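Local coordinates for beta-galactosidase (Bacteroides thetaiotaomicron, PDB 5MUJ), which probably hydrolyses a glycosidic bond in side chain B of the plant pectin rhamnogalacturonan II, as a glycoside hydrolase of a gut bacterium, at residues Y45-L49 and I322-D328; V65-G69 and G174-T178; R88-T92 and C119-G124. One frame throughout, in Å; residues are numbered along the deposited sequence. Where two conformers were deposited one is given.

Contact 1 (Y45-L49 and I322-D328)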
ATOM      1  N   TYR A  45       7.515 -19.137   2.641  1.00 10.89           N
ATOM      2  CA  TYR A  45       6.437 -20.178   2.730  1.00 10.35           C
ATOM      3  C   TYR A  45       5.070 -19.520   2.438  1.00 10.76           C
ATOM      4  O   TYR A  45       4.568 -18.688   3.219  1.00 13.55           O
ATOM      5  CB  TYR A  45       6.432 -20.941   4.099  1.00 11.04           C
ATOM      6  CG  TYR A  45       7.761 -21.612   4.300  1.00  9.72           C
ATOM      7  CD1 TYR A  45       8.124 -22.732   3.534  1.00  9.88           C
ATOM      8  CD2 TYR A  45       8.715 -21.050   5.083  1.00  9.51           C
ATOM      9  CE1 TYR A  45       9.381 -23.305   3.644  1.00 11.20           C
ATOM     10  CE2 TYR A  45       9.987 -21.602   5.184  1.00 10.07           C
ATOM     11  CZ  TYR A  45      10.309 -22.739   4.479  1.00 10.86           C
ATOM     12  OH  TYR A  45      11.582 -23.292   4.569  1.00 13.97           O
ATOM     13  N   LYS A  46       4.466 -19.881   1.319  1.00 11.76           N
ATOM     14  CA  LYS A  46       3.199 -19.219   0.906  1.00 11.21           C
ATOM     15  C   LYS A  46       1.998 -19.924   1.526  1.00 13.18           C
ATOM     16  O   LYS A  46       1.705 -21.076   1.215  1.00 16.69           O
ATOM     17  CB  LYS A  46       3.087 -19.193  -0.612  1.00 12.57           C
ATOM     18  CG  LYS A  46       4.141 -18.246  -1.192  1.00 12.64           C
ATOM     19  CD  LYS A  46       3.965 -17.931  -2.663  1.00 13.82           C
ATOM     20  CE  LYS A  46       4.972 -16.891  -3.075  1.00 13.58           C
ATOM     21  NZ  LYS A  46       4.803 -16.720  -4.542  1.00 12.78           N
ATOM     22  N   TYR A  47       1.323 -19.210   2.403  1.00 13.14           N
ATOM     23  CA  TYR A  47       0.142 -19.768   3.114  1.00 10.27           C
ATOM     24  C   TYR A  47      -1.002 -19.889   2.130  1.00 11.54           C
ATOM     25  O   TYR A  47      -1.666 -20.911   2.043  1.00 13.82           O
ATOM     26  CB  TYR A  47      -0.248 -18.887   4.249  1.00 10.43           C
ATOM     27  CG  TYR A  47      -1.496 -19.321   4.954  1.00 13.30           C
ATOM     28  CD1 TYR A  47      -1.458 -20.315   5.925  1.00 15.00           C
ATOM     29  CD2 TYR A  47      -2.714 -18.710   4.683  1.00 14.69           C
ATOM     30  CE1 TYR A  47      -2.605 -20.721   6.571  1.00 16.06           C
ATOM     31  CE2 TYR A  47      -3.884 -19.112   5.324  1.00 14.82           C
ATOM     32  CZ  TYR A  47      -3.810 -20.115   6.283  1.00 17.45           C
ATOM     33  OH  TYR A  47      -4.943 -20.541   6.947  1.00 23.07           O
ATOM     34  N   GLY A  48      -1.229 -18.805   1.390  1.00 11.17           N
ATOM     35  CA  GLY A  48      -2.194 -18.734   0.318  1.00 10.30           C
ATOM     36  C   GLY A  48      -3.099 -17.550   0.565  1.00  9.76           C
ATOM     37  O   GLY A  48      -2.731 -16.622   1.305  1.00 11.58           O
ATOM     38  N   LEU A  49      -4.284 -17.588  -0.018  0.50  9.86           N
ATOM     39  CA  LEU A  49      -5.161 -16.418   0.008  0.50  9.06           C
ATOM     40  C   LEU A  49      -5.696 -16.151   1.404  0.50 10.22           C
ATOM     41  O   LEU A  49      -5.988 -17.099   2.187  0.50 11.16           O
ATOM     42  CB  LEU A  49      -6.278 -16.550  -1.012  0.50  7.32           C
ATOM     43  CG  LEU A  49      -5.802 -16.599  -2.472  0.50  5.86           C
ATOM     44  CD1 LEU A  49      -6.791 -17.269  -3.397  0.50  5.07           C
ATOM     45  CD2 LEU A  49      -5.478 -15.194  -2.990  0.50  5.42           C
ATOM     46  N   ILE A 322       7.688 -13.206  -5.218  1.00  9.81           N
ATOM     47  CA  ILE A 322       7.614 -13.287  -6.666  1.00  9.86           C
ATOM     48  C   ILE A 322       6.522 -14.236  -7.087  1.00  9.43           C
ATOM     49  O   ILE A 322       6.149 -15.141  -6.287  1.00 11.15           O
ATOM     50  CB  ILE A 322       8.969 -13.729  -7.307  1.00 11.12           C
ATOM     51  CG1 ILE A 322       9.300 -15.223  -7.071  1.00 10.78           C
ATOM     52  CG2 ILE A 322      10.111 -12.836  -6.815  1.00 11.46           C
ATOM     53  CD1 ILE A 322      10.566 -15.681  -7.772  1.00 11.60           C
ATOM     54  N   PRO A 323       6.016 -14.140  -8.335  1.00 10.20           N
ATOM     55  CA  PRO A 323       5.079 -15.140  -8.875  1.00 11.47           C
ATOM     56  C   PRO A 323       5.685 -16.533  -8.847  1.00 12.83           C
ATOM     57  O   PRO A 323       6.812 -16.722  -9.305  1.00 13.18           O
ATOM     58  CB  PRO A 323       4.870 -14.688 -10.334  1.00 12.17           C
ATOM     59  CG  PRO A 323       5.045 -13.211 -10.262  1.00 12.07           C
ATOM     60  CD  PRO A 323       6.137 -12.987  -9.245  1.00 10.15           C
ATOM     61  N   SER A 324       4.950 -17.494  -8.290  1.00 14.14           N
ATOM     62  CA  SER A 324       5.453 -18.865  -8.175  1.00 12.77           C
ATOM     63  C   SER A 324       4.357 -19.938  -8.021  1.00 13.93           C
ATOM     64  O   SER A 324       4.638 -21.107  -8.196  1.00 17.69           O
ATOM     65  CB  SER A 324       6.463 -18.927  -7.034  1.00 11.80           C
ATOM     66  OG  SER A 324       5.775 -19.164  -5.791  1.00 14.77           O
ATOM     67  N   LYS A 325       3.122 -19.526  -7.727  1.00 16.00           N
ATOM     68  CA  LYS A 325       1.980 -20.424  -7.547  1.00 15.91           C
ATOM     69  C   LYS A 325       0.904 -20.090  -8.555  1.00 16.43           C
ATOM     70  O   LYS A 325       0.894 -18.997  -9.112  1.00 15.39           O
ATOM     71  CB  LYS A 325       1.401 -20.234  -6.153  1.00 20.54           C
ATOM     72  CG  LYS A 325       2.369 -20.655  -5.056  1.00 25.26           C
ATOM     73  CD  LYS A 325       1.690 -21.074  -3.758  1.00 27.10           C
ATOM     74  CE  LYS A 325       0.625 -22.120  -3.971  1.00 28.51           C
ATOM     75  NZ  LYS A 325       1.069 -23.211  -4.881  1.00 34.33           N
ATOM     76  N   ASN A 326      -0.040 -21.003  -8.732  1.00 16.62           N
ATOM     77  CA  ASN A 326      -1.225 -20.768  -9.551  1.00 18.67           C
ATOM     78  C   ASN A 326      -1.837 -19.380  -9.303  1.00 16.42           C
ATOM     79  O   ASN A 326      -1.999 -18.564 -10.229  1.00 17.71           O
ATOM     80  CB  ASN A 326      -2.277 -21.864  -9.234  1.00 23.19           C
ATOM     81  CG  ASN A 326      -2.841 -21.780  -7.792  1.00 27.86           C
ATOM     82  OD1 ASN A 326      -2.096 -21.775  -6.788  1.00 23.34           O
ATOM     83  ND2 ASN A 326      -4.172 -21.678  -7.689  1.00 35.50           N
ATOM     84  N   TYR A 327      -2.092 -19.104  -8.024  1.00 12.96           N
ATOM     85  CA  TYR A 327      -2.940 -18.016  -7.654  1.00 13.30           C
ATOM     86  C   TYR A 327      -2.193 -16.657  -7.799  1.00 11.96           C
ATOM     87  O   TYR A 327      -2.841 -15.613  -7.815  1.00 13.35           O
ATOM     88  CB  TYR A 327      -3.537 -18.265  -6.249  1.00 13.64           C
ATOM     89  CG  TYR A 327      -2.573 -18.155  -5.084  1.00 13.07           C
ATOM     90  CD1 TYR A 327      -2.055 -16.911  -4.747  1.00 16.58           C
ATOM     91  CD2 TYR A 327      -2.131 -19.270  -4.342  1.00 12.34           C
ATOM     92  CE1 TYR A 327      -1.190 -16.729  -3.699  1.00 15.69           C
ATOM     93  CE2 TYR A 327      -1.236 -19.082  -3.277  1.00 13.48           C
ATOM     94  CZ  TYR A 327      -0.748 -17.795  -2.980  1.00 17.54           C
ATOM     95  OH  TYR A 327       0.137 -17.459  -1.955  1.00 18.48           O
ATOM     96  N   ASP A 328      -0.853 -16.668  -7.846  1.00 11.63           N
ATOM     97  CA  ASP A 328      -0.074 -15.381  -8.056  1.00 11.01           C
ATOM     98  C   ASP A 328       0.843 -15.357  -9.277  1.00 12.44           C
ATOM     99  O   ASP A 328       1.814 -14.561  -9.347  1.00 13.84           O
ATOM    100  CB  ASP A 328       0.703 -14.983  -6.786  1.00 11.47           C
ATOM    101  CG  ASP A 328       1.830 -15.959  -6.410  1.00 11.60           C
ATOM    102  OD1 ASP A 328       2.252 -16.776  -7.249  1.00 13.02           O
ATOM    103  OD2 ASP A 328       2.309 -15.910  -5.236  1.00 12.97           O
TER
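Lys-46 reaches out from strand 45-51 and sets its ammonium among three oxygens of the loop 322-328. The charged part is a salt bridge, 2.7 Å from Lys-46 NZ to Asp-328 OD2, with the nitrogen on the syn side of that oxygen. Two neutral acceptors complete the grip: Ile-322 O, 2.7 Å from Lys-46 NZ and met nearly along the C=O axis, and Ser-324 OG, 2.9 Å from NZ. Beyond CB every torsion is near 180°, which carries the nitrogen across to the loop.

Hydrogen bonds inside the loop hold the carboxylate in place. Asp-328 OD1 accepts from Ser-324 N at 3.0 Å and from Lys-325 N at 2.9 Å, the two donors reaching it from opposite faces of the carboxylate plane. Its other oxygen also takes a bond from Tyr-348, whose hydroxyl is hydrogen-bonded to Tyr-327 OH, so both carboxylate oxygens have partners, which probably fixes its rotation.

Carbon contacts flank the charges. Lys-46 CB lies 3.9 Å from Lys-325 CD, so the two lysines share aliphatic surface near the strand. The far end of Tyr-327 leans on the strand where it has no side chain, with OH 3.5 Å from Gly-48 CA, while Lys-325 CB lies over one face of the ring, toward its rim.

Tyr-47 and Gly-48 together face Ile-361 in a classic beta bulge. The contact pins the loop that leads from the preceding blade into strand 331-340 against strand 45-51, the outermost strand of the last blade, whose other three strands are C-terminal, the ring closure of beta-propellers.

Contact 2 (V65-G69 and G174-T178); sequences VFRQG and GDIST
Ile-176 points its CB toward strand 59-68, and from there its longer branch works its way between Gln-68 and Phe-66. With chi1 at 61°, CG1 sits between the backbone N and the carbonyl carbon of its own residue, which aims the branch at the strand. CG1 then lies 3.8 Å from Gln-68 CD, packed against the amide end of the glutamine. One bond further on, CD1 meets the phenyl ring, 3.8 Å from Phe-66 CE2 and 4.1 Å from Phe-66 CD2. Leu-73 and Leu-139 touch Phe-66 from outside the contact, and Trp-182 touches Ile-176, so the two side chains belong to a largely apolar patch.

Gln-68 is stretched straight out from the strand, and its amide also passes close to Asp-175, the two flat groups turned 41° against each other. As modelled, Gln-68 OE1 is 2.9 Å from Asp-175 OD1; the amide is probably the other way round, in which case a hydrogen bond may exist here. Replacing Gln-68 with an alanine would probably open a gap beside Ile-176 CG1 and take away the polar neighbour of the Asp-175 carboxylate.

That carboxylate is already busy with its own loop. Asp-175 OD1 accepts from Ser-177 N at 3.0 Å and from Ser-177 OG at 2.7 Å, both from the same face and above the carboxylate plane. The main chain of the same residue is engaged too: Asp-175 O accepts from Thr-178 N at 3.0 Å and from Thr-178 OG1 at 2.7 Å.

An Asx turn thus overlies a type I beta turn, and this compact corner brings the loop before strand 183-184 against the innermost strand of the neighbouring propeller blade.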
ATOM      1  N   VAL A  65      -2.665  -3.893   7.635  1.00  9.83           N
ATOM      2  CA  VAL A  65      -2.962  -4.754   8.816  1.00  9.79           C
ATOM      3  C   VAL A  65      -2.549  -4.054  10.091  1.00 11.20           C
ATOM      4  O   VAL A  65      -1.454  -3.510  10.202  1.00 12.38           O
ATOM      5  CB  VAL A  65      -2.309  -6.156   8.756  1.00 11.18           C
ATOM      6  CG1 VAL A  65      -2.561  -6.953  10.071  1.00 11.44           C
ATOM      7  CG2 VAL A  65      -2.820  -6.945   7.570  1.00 11.91           C
ATOM      8  N   PHE A  66      -3.449  -4.104  11.065  1.00 11.54           N
ATOM      9  CA  PHE A  66      -3.186  -3.519  12.362  1.00 12.30           C
ATOM     10  C   PHE A  66      -3.921  -4.265  13.486  1.00 13.75           C
ATOM     11  O   PHE A  66      -4.712  -5.146  13.231  1.00 15.38           O
ATOM     12  CB  PHE A  66      -3.537  -2.030  12.342  1.00 13.60           C
ATOM     13  CG  PHE A  66      -4.930  -1.731  11.865  1.00 13.54           C
ATOM     14  CD1 PHE A  66      -5.203  -1.726  10.498  1.00 11.52           C
ATOM     15  CD2 PHE A  66      -5.951  -1.385  12.752  1.00 12.58           C
ATOM     16  CE1 PHE A  66      -6.474  -1.462  10.037  1.00 13.89           C
ATOM     17  CE2 PHE A  66      -7.212  -1.092  12.284  1.00 14.32           C
ATOM     18  CZ  PHE A  66      -7.463  -1.110  10.921  1.00 13.60           C
ATOM     19  N   ARG A  67      -3.612  -3.893  14.715  1.00 15.14           N
ATOM     20  CA  ARG A  67      -4.109  -4.621  15.908  1.00 17.41           C
ATOM     21  C   ARG A  67      -4.815  -3.639  16.847  1.00 18.92           C
ATOM     22  O   ARG A  67      -4.334  -2.544  17.063  1.00 17.48           O
ATOM     23  CB  ARG A  67      -2.903  -5.305  16.564  1.00 22.69           C
ATOM     24  CG  ARG A  67      -2.904  -5.609  18.041  1.00 30.74           C
ATOM     25  CD  ARG A  67      -3.566  -6.938  18.381  1.00 32.38           C
ATOM     26  NE  ARG A  67      -2.651  -7.855  19.074  1.00 39.86           N
ATOM     27  CZ  ARG A  67      -2.108  -7.675  20.284  1.00 43.26           C
ATOM     28  NH1 ARG A  67      -2.366  -6.587  21.012  1.00 48.02           N
ATOM     29  NH2 ARG A  67      -1.280  -8.599  20.772  1.00 47.81           N
ATOM     30  N   GLN A  68      -5.963  -4.042  17.391  1.00 17.69           N
ATOM     31  CA  GLN A  68      -6.607  -3.316  18.503  1.00 18.90           C
ATOM     32  C   GLN A  68      -7.094  -4.352  19.487  1.00 20.96           C
ATOM     33  O   GLN A  68      -7.870  -5.216  19.103  1.00 22.14           O
ATOM     34  CB  GLN A  68      -7.792  -2.480  18.045  1.00 22.95           C
ATOM     35  CG  GLN A  68      -8.472  -1.750  19.197  1.00 22.41           C
ATOM     36  CD  GLN A  68      -9.441  -0.696  18.714  1.00 24.91           C
ATOM     37  OE1 GLN A  68     -10.627  -0.947  18.600  1.00 29.22           O
ATOM     38  NE2 GLN A  68      -8.928   0.483  18.415  1.00 23.96           N
ATOM     39  N   GLY A  69      -6.667  -4.221  20.741  1.00 22.17           N
ATOM     40  CA  GLY A  69      -6.895  -5.242  21.748  1.00 25.49           C
ATOM     41  C   GLY A  69      -6.019  -6.412  21.362  1.00 30.66           C
ATOM     42  O   GLY A  69      -4.810  -6.236  21.181  1.00 27.96           O
ATOM     43  N   GLY A 174     -14.705   6.936  15.825  1.00 15.33           N
ATOM     44  CA  GLY A 174     -15.320   5.634  16.128  1.00 14.26           C
ATOM     45  C   GLY A 174     -14.355   4.529  16.474  1.00 15.11           C
ATOM     46  O   GLY A 174     -13.131   4.711  16.480  1.00 17.17           O
ATOM     47  N   ASP A 175     -14.933   3.360  16.729  1.00 15.39           N
ATOM     48  CA  ASP A 175     -14.175   2.170  16.985  1.00 13.76           C
ATOM     49  C   ASP A 175     -13.666   1.593  15.653  1.00 13.49           C
ATOM     50  O   ASP A 175     -14.453   1.105  14.833  1.00 13.01           O
ATOM     51  CB  ASP A 175     -15.069   1.192  17.761  1.00 13.53           C
ATOM     52  CG  ASP A 175     -14.381  -0.086  18.110  1.00 15.79           C
ATOM     53  OD1 ASP A 175     -13.299  -0.439  17.580  1.00 17.97           O
ATOM     54  OD2 ASP A 175     -14.971  -0.779  18.945  1.00 20.49           O
ATOM     55  N   ILE A 176     -12.342   1.636  15.466  1.00 13.06           N
ATOM     56  CA  ILE A 176     -11.700   1.212  14.189  1.00 13.48           C
ATOM     57  C   ILE A 176     -11.840  -0.282  13.858  1.00 14.01           C
ATOM     58  O   ILE A 176     -11.611  -0.689  12.712  1.00 14.97           O
ATOM     59  CB  ILE A 176     -10.190   1.595  14.119  1.00 11.83           C
ATOM     60  CG1 ILE A 176      -9.413   0.897  15.260  1.00 13.48           C
ATOM     61  CG2 ILE A 176     -10.032   3.119  14.120  1.00 13.50           C
ATOM     62  CD1 ILE A 176      -7.922   1.172  15.268  1.00 16.14           C
ATOM     63  N   SER A 177     -12.272  -1.070  14.851  1.00 14.90           N
ATOM     64  CA  SER A 177     -12.590  -2.491  14.632  1.00 12.85           C
ATOM     65  C   SER A 177     -13.997  -2.776  14.077  1.00 14.62           C
ATOM     66  O   SER A 177     -14.366  -3.947  13.942  1.00 17.19           O
ATOM     67  CB  SER A 177     -12.375  -3.266  15.934  1.00 14.18           C
ATOM     68  OG  SER A 177     -13.416  -3.011  16.878  1.00 17.00           O
ATOM     69  N   THR A 178     -14.766  -1.711  13.772  1.00 15.34           N
ATOM     70  CA  THR A 178     -16.128  -1.805  13.254  1.00 13.81           C
ATOM     71  C   THR A 178     -16.243  -1.277  11.845  1.00 12.90           C
ATOM     72  O   THR A 178     -15.502  -0.363  11.447  1.00 13.16           O
ATOM     73  CB  THR A 178     -17.148  -1.100  14.205  1.00 13.72           C
ATOM     74  OG1 THR A 178     -16.947   0.330  14.241  1.00 15.83           O
ATOM     75  CG2 THR A 178     -17.006  -1.657  15.616  1.00 15.19           C
TER

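Contact 3 (R88-T92 and C119-G124)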
ATOM      1  N   ARG A  88     -17.344   0.560 -11.141  1.00 11.90           N
ATOM      2  CA  ARG A  88     -17.500   1.949 -10.757  1.00 12.62           C
ATOM      3  C   ARG A  88     -16.182   2.534 -10.224  1.00 13.16           C
ATOM      4  O   ARG A  88     -15.861   3.704 -10.498  1.00 13.89           O
ATOM      5  CB  ARG A  88     -18.584   2.090  -9.700  1.00 13.13           C
ATOM      6  CG  ARG A  88     -18.789   3.513  -9.218  1.00 13.42           C
ATOM      7  CD  ARG A  88     -20.006   3.668  -8.336  1.00 14.02           C
ATOM      8  NE  ARG A  88     -20.164   5.056  -7.894  1.00 14.25           N
ATOM      9  CZ  ARG A  88     -21.154   5.523  -7.131  1.00 16.07           C
ATOM     10  NH1 ARG A  88     -22.102   4.697  -6.673  1.00 17.87           N
ATOM     11  NH2 ARG A  88     -21.187   6.820  -6.800  1.00 15.99           N
ATOM     12  N   GLY A  89     -15.447   1.731  -9.454  1.00 13.43           N
ATOM     13  CA  GLY A  89     -14.229   2.164  -8.802  1.00 12.02           C
ATOM     14  C   GLY A  89     -14.004   1.504  -7.448  1.00 11.05           C
ATOM     15  O   GLY A  89     -14.671   0.551  -7.112  1.00 12.70           O
ATOM     16  N   TYR A  90     -13.043   2.013  -6.704  1.00 11.04           N
ATOM     17  CA  TYR A  90     -12.710   1.557  -5.378  1.00 11.41           C
ATOM     18  C   TYR A  90     -13.690   1.922  -4.270  1.00 10.19           C
ATOM     19  O   TYR A  90     -14.153   3.071  -4.191  1.00 13.04           O
ATOM     20  CB  TYR A  90     -11.336   2.074  -4.987  1.00 11.63           C
ATOM     21  CG  TYR A  90     -10.125   1.410  -5.618  1.00 12.06           C
ATOM     22  CD1 TYR A  90     -10.112   0.049  -5.931  1.00 10.86           C
ATOM     23  CD2 TYR A  90      -8.960   2.137  -5.828  1.00 11.79           C
ATOM     24  CE1 TYR A  90      -8.989  -0.570  -6.456  1.00 11.06           C
ATOM     25  CE2 TYR A  90      -7.839   1.548  -6.389  1.00 12.57           C
ATOM     26  CZ  TYR A  90      -7.849   0.191  -6.699  1.00 13.27           C
ATOM     27  OH  TYR A  90      -6.740  -0.407  -7.217  1.00 14.00           O
ATOM     28  N   GLU A  91     -13.999   0.915  -3.414  1.00 10.56           N
ATOM     29  CA  GLU A  91     -14.422   1.128  -2.016  1.00 10.14           C
ATOM     30  C   GLU A  91     -13.450   0.446  -1.058  1.00 10.31           C
ATOM     31  O   GLU A  91     -12.676  -0.405  -1.469  1.00 11.00           O
ATOM     32  CB  GLU A  91     -15.871   0.642  -1.751  1.00 10.17           C
ATOM     33  CG  GLU A  91     -16.928   1.368  -2.563  1.00 11.48           C
ATOM     34  CD  GLU A  91     -18.328   0.949  -2.244  1.00 10.96           C
ATOM     35  OE1 GLU A  91     -18.651  -0.272  -2.398  1.00 12.88           O
ATOM     36  OE2 GLU A  91     -19.076   1.825  -1.792  1.00 10.98           O
ATOM     37  N   THR A  92     -13.478   0.872   0.197  1.00  9.68           N
ATOM     38  CA  THR A  92     -12.599   0.330   1.190  1.00 10.23           C
ATOM     39  C   THR A  92     -13.481  -0.431   2.186  1.00  9.94           C
ATOM     40  O   THR A  92     -14.508   0.052   2.682  1.00 11.32           O
ATOM     41  CB  THR A  92     -11.802   1.398   1.889  1.00  9.33           C
ATOM     42  OG1 THR A  92     -11.140   2.211   0.906  1.00 11.62           O
ATOM     43  CG2 THR A  92     -10.748   0.814   2.836  1.00  9.08           C
ATOM     44  N   CYS A 119     -16.437  10.698  -5.676  1.00 13.72           N
ATOM     45  CA  CYS A 119     -17.668   9.901  -5.703  1.00 14.71           C
ATOM     46  C   CYS A 119     -17.489   8.464  -6.185  1.00 14.75           C
ATOM     47  O   CYS A 119     -18.186   7.578  -5.705  1.00 17.01           O
ATOM     48  CB  CYS A 119     -18.740  10.596  -6.518  1.00 17.52           C
ATOM     49  SG  CYS A 119     -18.237  10.875  -8.219  1.00 22.19           S
ATOM     50  N   ASN A 120     -16.521   8.217  -7.066  1.00 13.20           N
ATOM     51  CA  ASN A 120     -16.337   6.901  -7.722  1.00 12.28           C
ATOM     52  C   ASN A 120     -15.100   6.091  -7.287  1.00 12.64           C
ATOM     53  O   ASN A 120     -15.055   4.881  -7.521  1.00 13.47           O
ATOM     54  CB  ASN A 120     -16.336   7.089  -9.257  1.00 13.53           C
ATOM     55  CG  ASN A 120     -17.686   7.512  -9.789  1.00 14.17           C
ATOM     56  OD1 ASN A 120     -18.722   7.125  -9.241  1.00 15.08           O
ATOM     57  ND2 ASN A 120     -17.697   8.281 -10.879  1.00 14.29           N
ATOM     58  N   GLN A 121     -14.124   6.731  -6.628  1.00 11.51           N
ATOM     59  CA  GLN A 121     -12.892   6.070  -6.173  1.00 11.92           C
ATOM     60  C   GLN A 121     -12.599   6.437  -4.738  1.00 11.79           C
ATOM     61  O   GLN A 121     -12.436   7.614  -4.426  1.00 13.12           O
ATOM     62  CB  GLN A 121     -11.682   6.460  -7.026  1.00 10.63           C
ATOM     63  CG  GLN A 121     -11.898   6.312  -8.541  1.00 10.44           C
ATOM     64  CD  GLN A 121     -11.819   4.858  -9.007  1.00 11.91           C
ATOM     65  OE1 GLN A 121     -11.345   4.003  -8.285  1.00 14.77           O
ATOM     66  NE2 GLN A 121     -12.270   4.588 -10.202  1.00 11.19           N
ATOM     67  N   ARG A 122     -12.626   5.427  -3.856  1.00 10.93           N
ATOM     68  CA  ARG A 122     -12.466   5.608  -2.411  1.00 10.50           C
ATOM     69  C   ARG A 122     -11.592   4.473  -1.887  1.00 10.41           C
ATOM     70  O   ARG A 122     -12.110   3.504  -1.293  1.00 12.28           O
ATOM     71  CB  ARG A 122     -13.844   5.574  -1.706  1.00 10.60           C
ATOM     72  CG  ARG A 122     -14.820   6.668  -2.185  1.00 12.52           C
ATOM     73  CD  ARG A 122     -14.783   7.947  -1.375  1.00 13.63           C
ATOM     74  NE  ARG A 122     -15.556   7.795  -0.158  1.00 12.87           N
ATOM     75  CZ  ARG A 122     -15.390   8.460   0.980  1.00 14.20           C
ATOM     76  NH1 ARG A 122     -14.503   9.448   1.090  1.00 16.66           N
ATOM     77  NH2 ARG A 122     -16.167   8.162   2.021  1.00 16.22           N
ATOM     78  N   GLY A 123     -10.275   4.539  -2.094  1.00 10.89           N
ATOM     79  CA  GLY A 123      -9.380   3.420  -1.720  1.00  9.81           C
ATOM     80  C   GLY A 123      -8.432   3.824  -0.618  1.00  9.75           C
ATOM     81  O   GLY A 123      -7.418   4.468  -0.853  1.00 13.00           O
ATOM     82  N   GLY A 124      -8.638   3.307   0.596  1.00  9.41           N
ATOM     83  CA  GLY A 124      -8.008   3.844   1.790  1.00 11.09           C
ATOM     84  C   GLY A 124      -6.896   3.075   2.462  1.00 10.12           C
ATOM     85  O   GLY A 124      -6.814   1.823   2.365  1.00 13.27           O
TER
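Strands 90-92 and 121-124 run in broadly the same direction, with 41° between them, and just one bond joins their backbones directly, from Arg-122 N to Tyr-90 O at 2.8 Å. Side chains supply the other links.

Thr-92 OG1 lies between two main-chain groups, donating to Arg-122 O at 2.7 Å and accepting from Gly-124 N at 2.7 Å. Its first torsion sets OG1 anti to its own carbonyl carbon, which turns the hydroxyl to the opposite strand. Gln-121 folds back at chi2 so that its OE1 accepts a hydrogen bond from Tyr-90 N, 3.1 Å away and above the carbonyl plane; its NE2 donates to Gly-155 O. Next to it, Gly-89 CA comes within 3.1 Å of Asn-120 O, a CA-H...O contact, at a spot where a CB would clash.

Arg-88 is fully extended, and its NE gives a bond of 2.9 Å to Asn-120 OD1, close to the guanidinium plane, while NH2 goes to Asp-114 in a salt bridge. Asn-120 ND2 is used by Glu-154 O.

Beyond CB the ring of Tyr-90 leads out of the contact, its hydroxyl is hydrogen-bonded to Glu-159, and the side chain is about 5 Å from a bound rhamnose. Amides and a hydroxyl supply most of the hydrogen bonds across this buried seam between two blades, so several of its main-chain groups find their partners in side chains.

How the contacts relate
From the N terminus, the chain meets strand 45-51, then strand 59-68 of contact 2 and strand 90-97 of contact 3. Contact 3 closes the shortest loop, between residues 92 and 119. Contact 2, closed at 174-178, encloses it, and contact 1, whose second half arrives only at 322-328, encloses both; none cross. Five four-stranded antiparallel sheets make a five-bladed propeller. Contact 1 ties the outermost, N-terminal strand of the last blade to the loop that enters that blade from the one before. Contacts 2 and 3 both join the first blade to the second, with nearest atoms about 8 Å apart, and contact 1 comes no nearer than about 11 Å to contact 2.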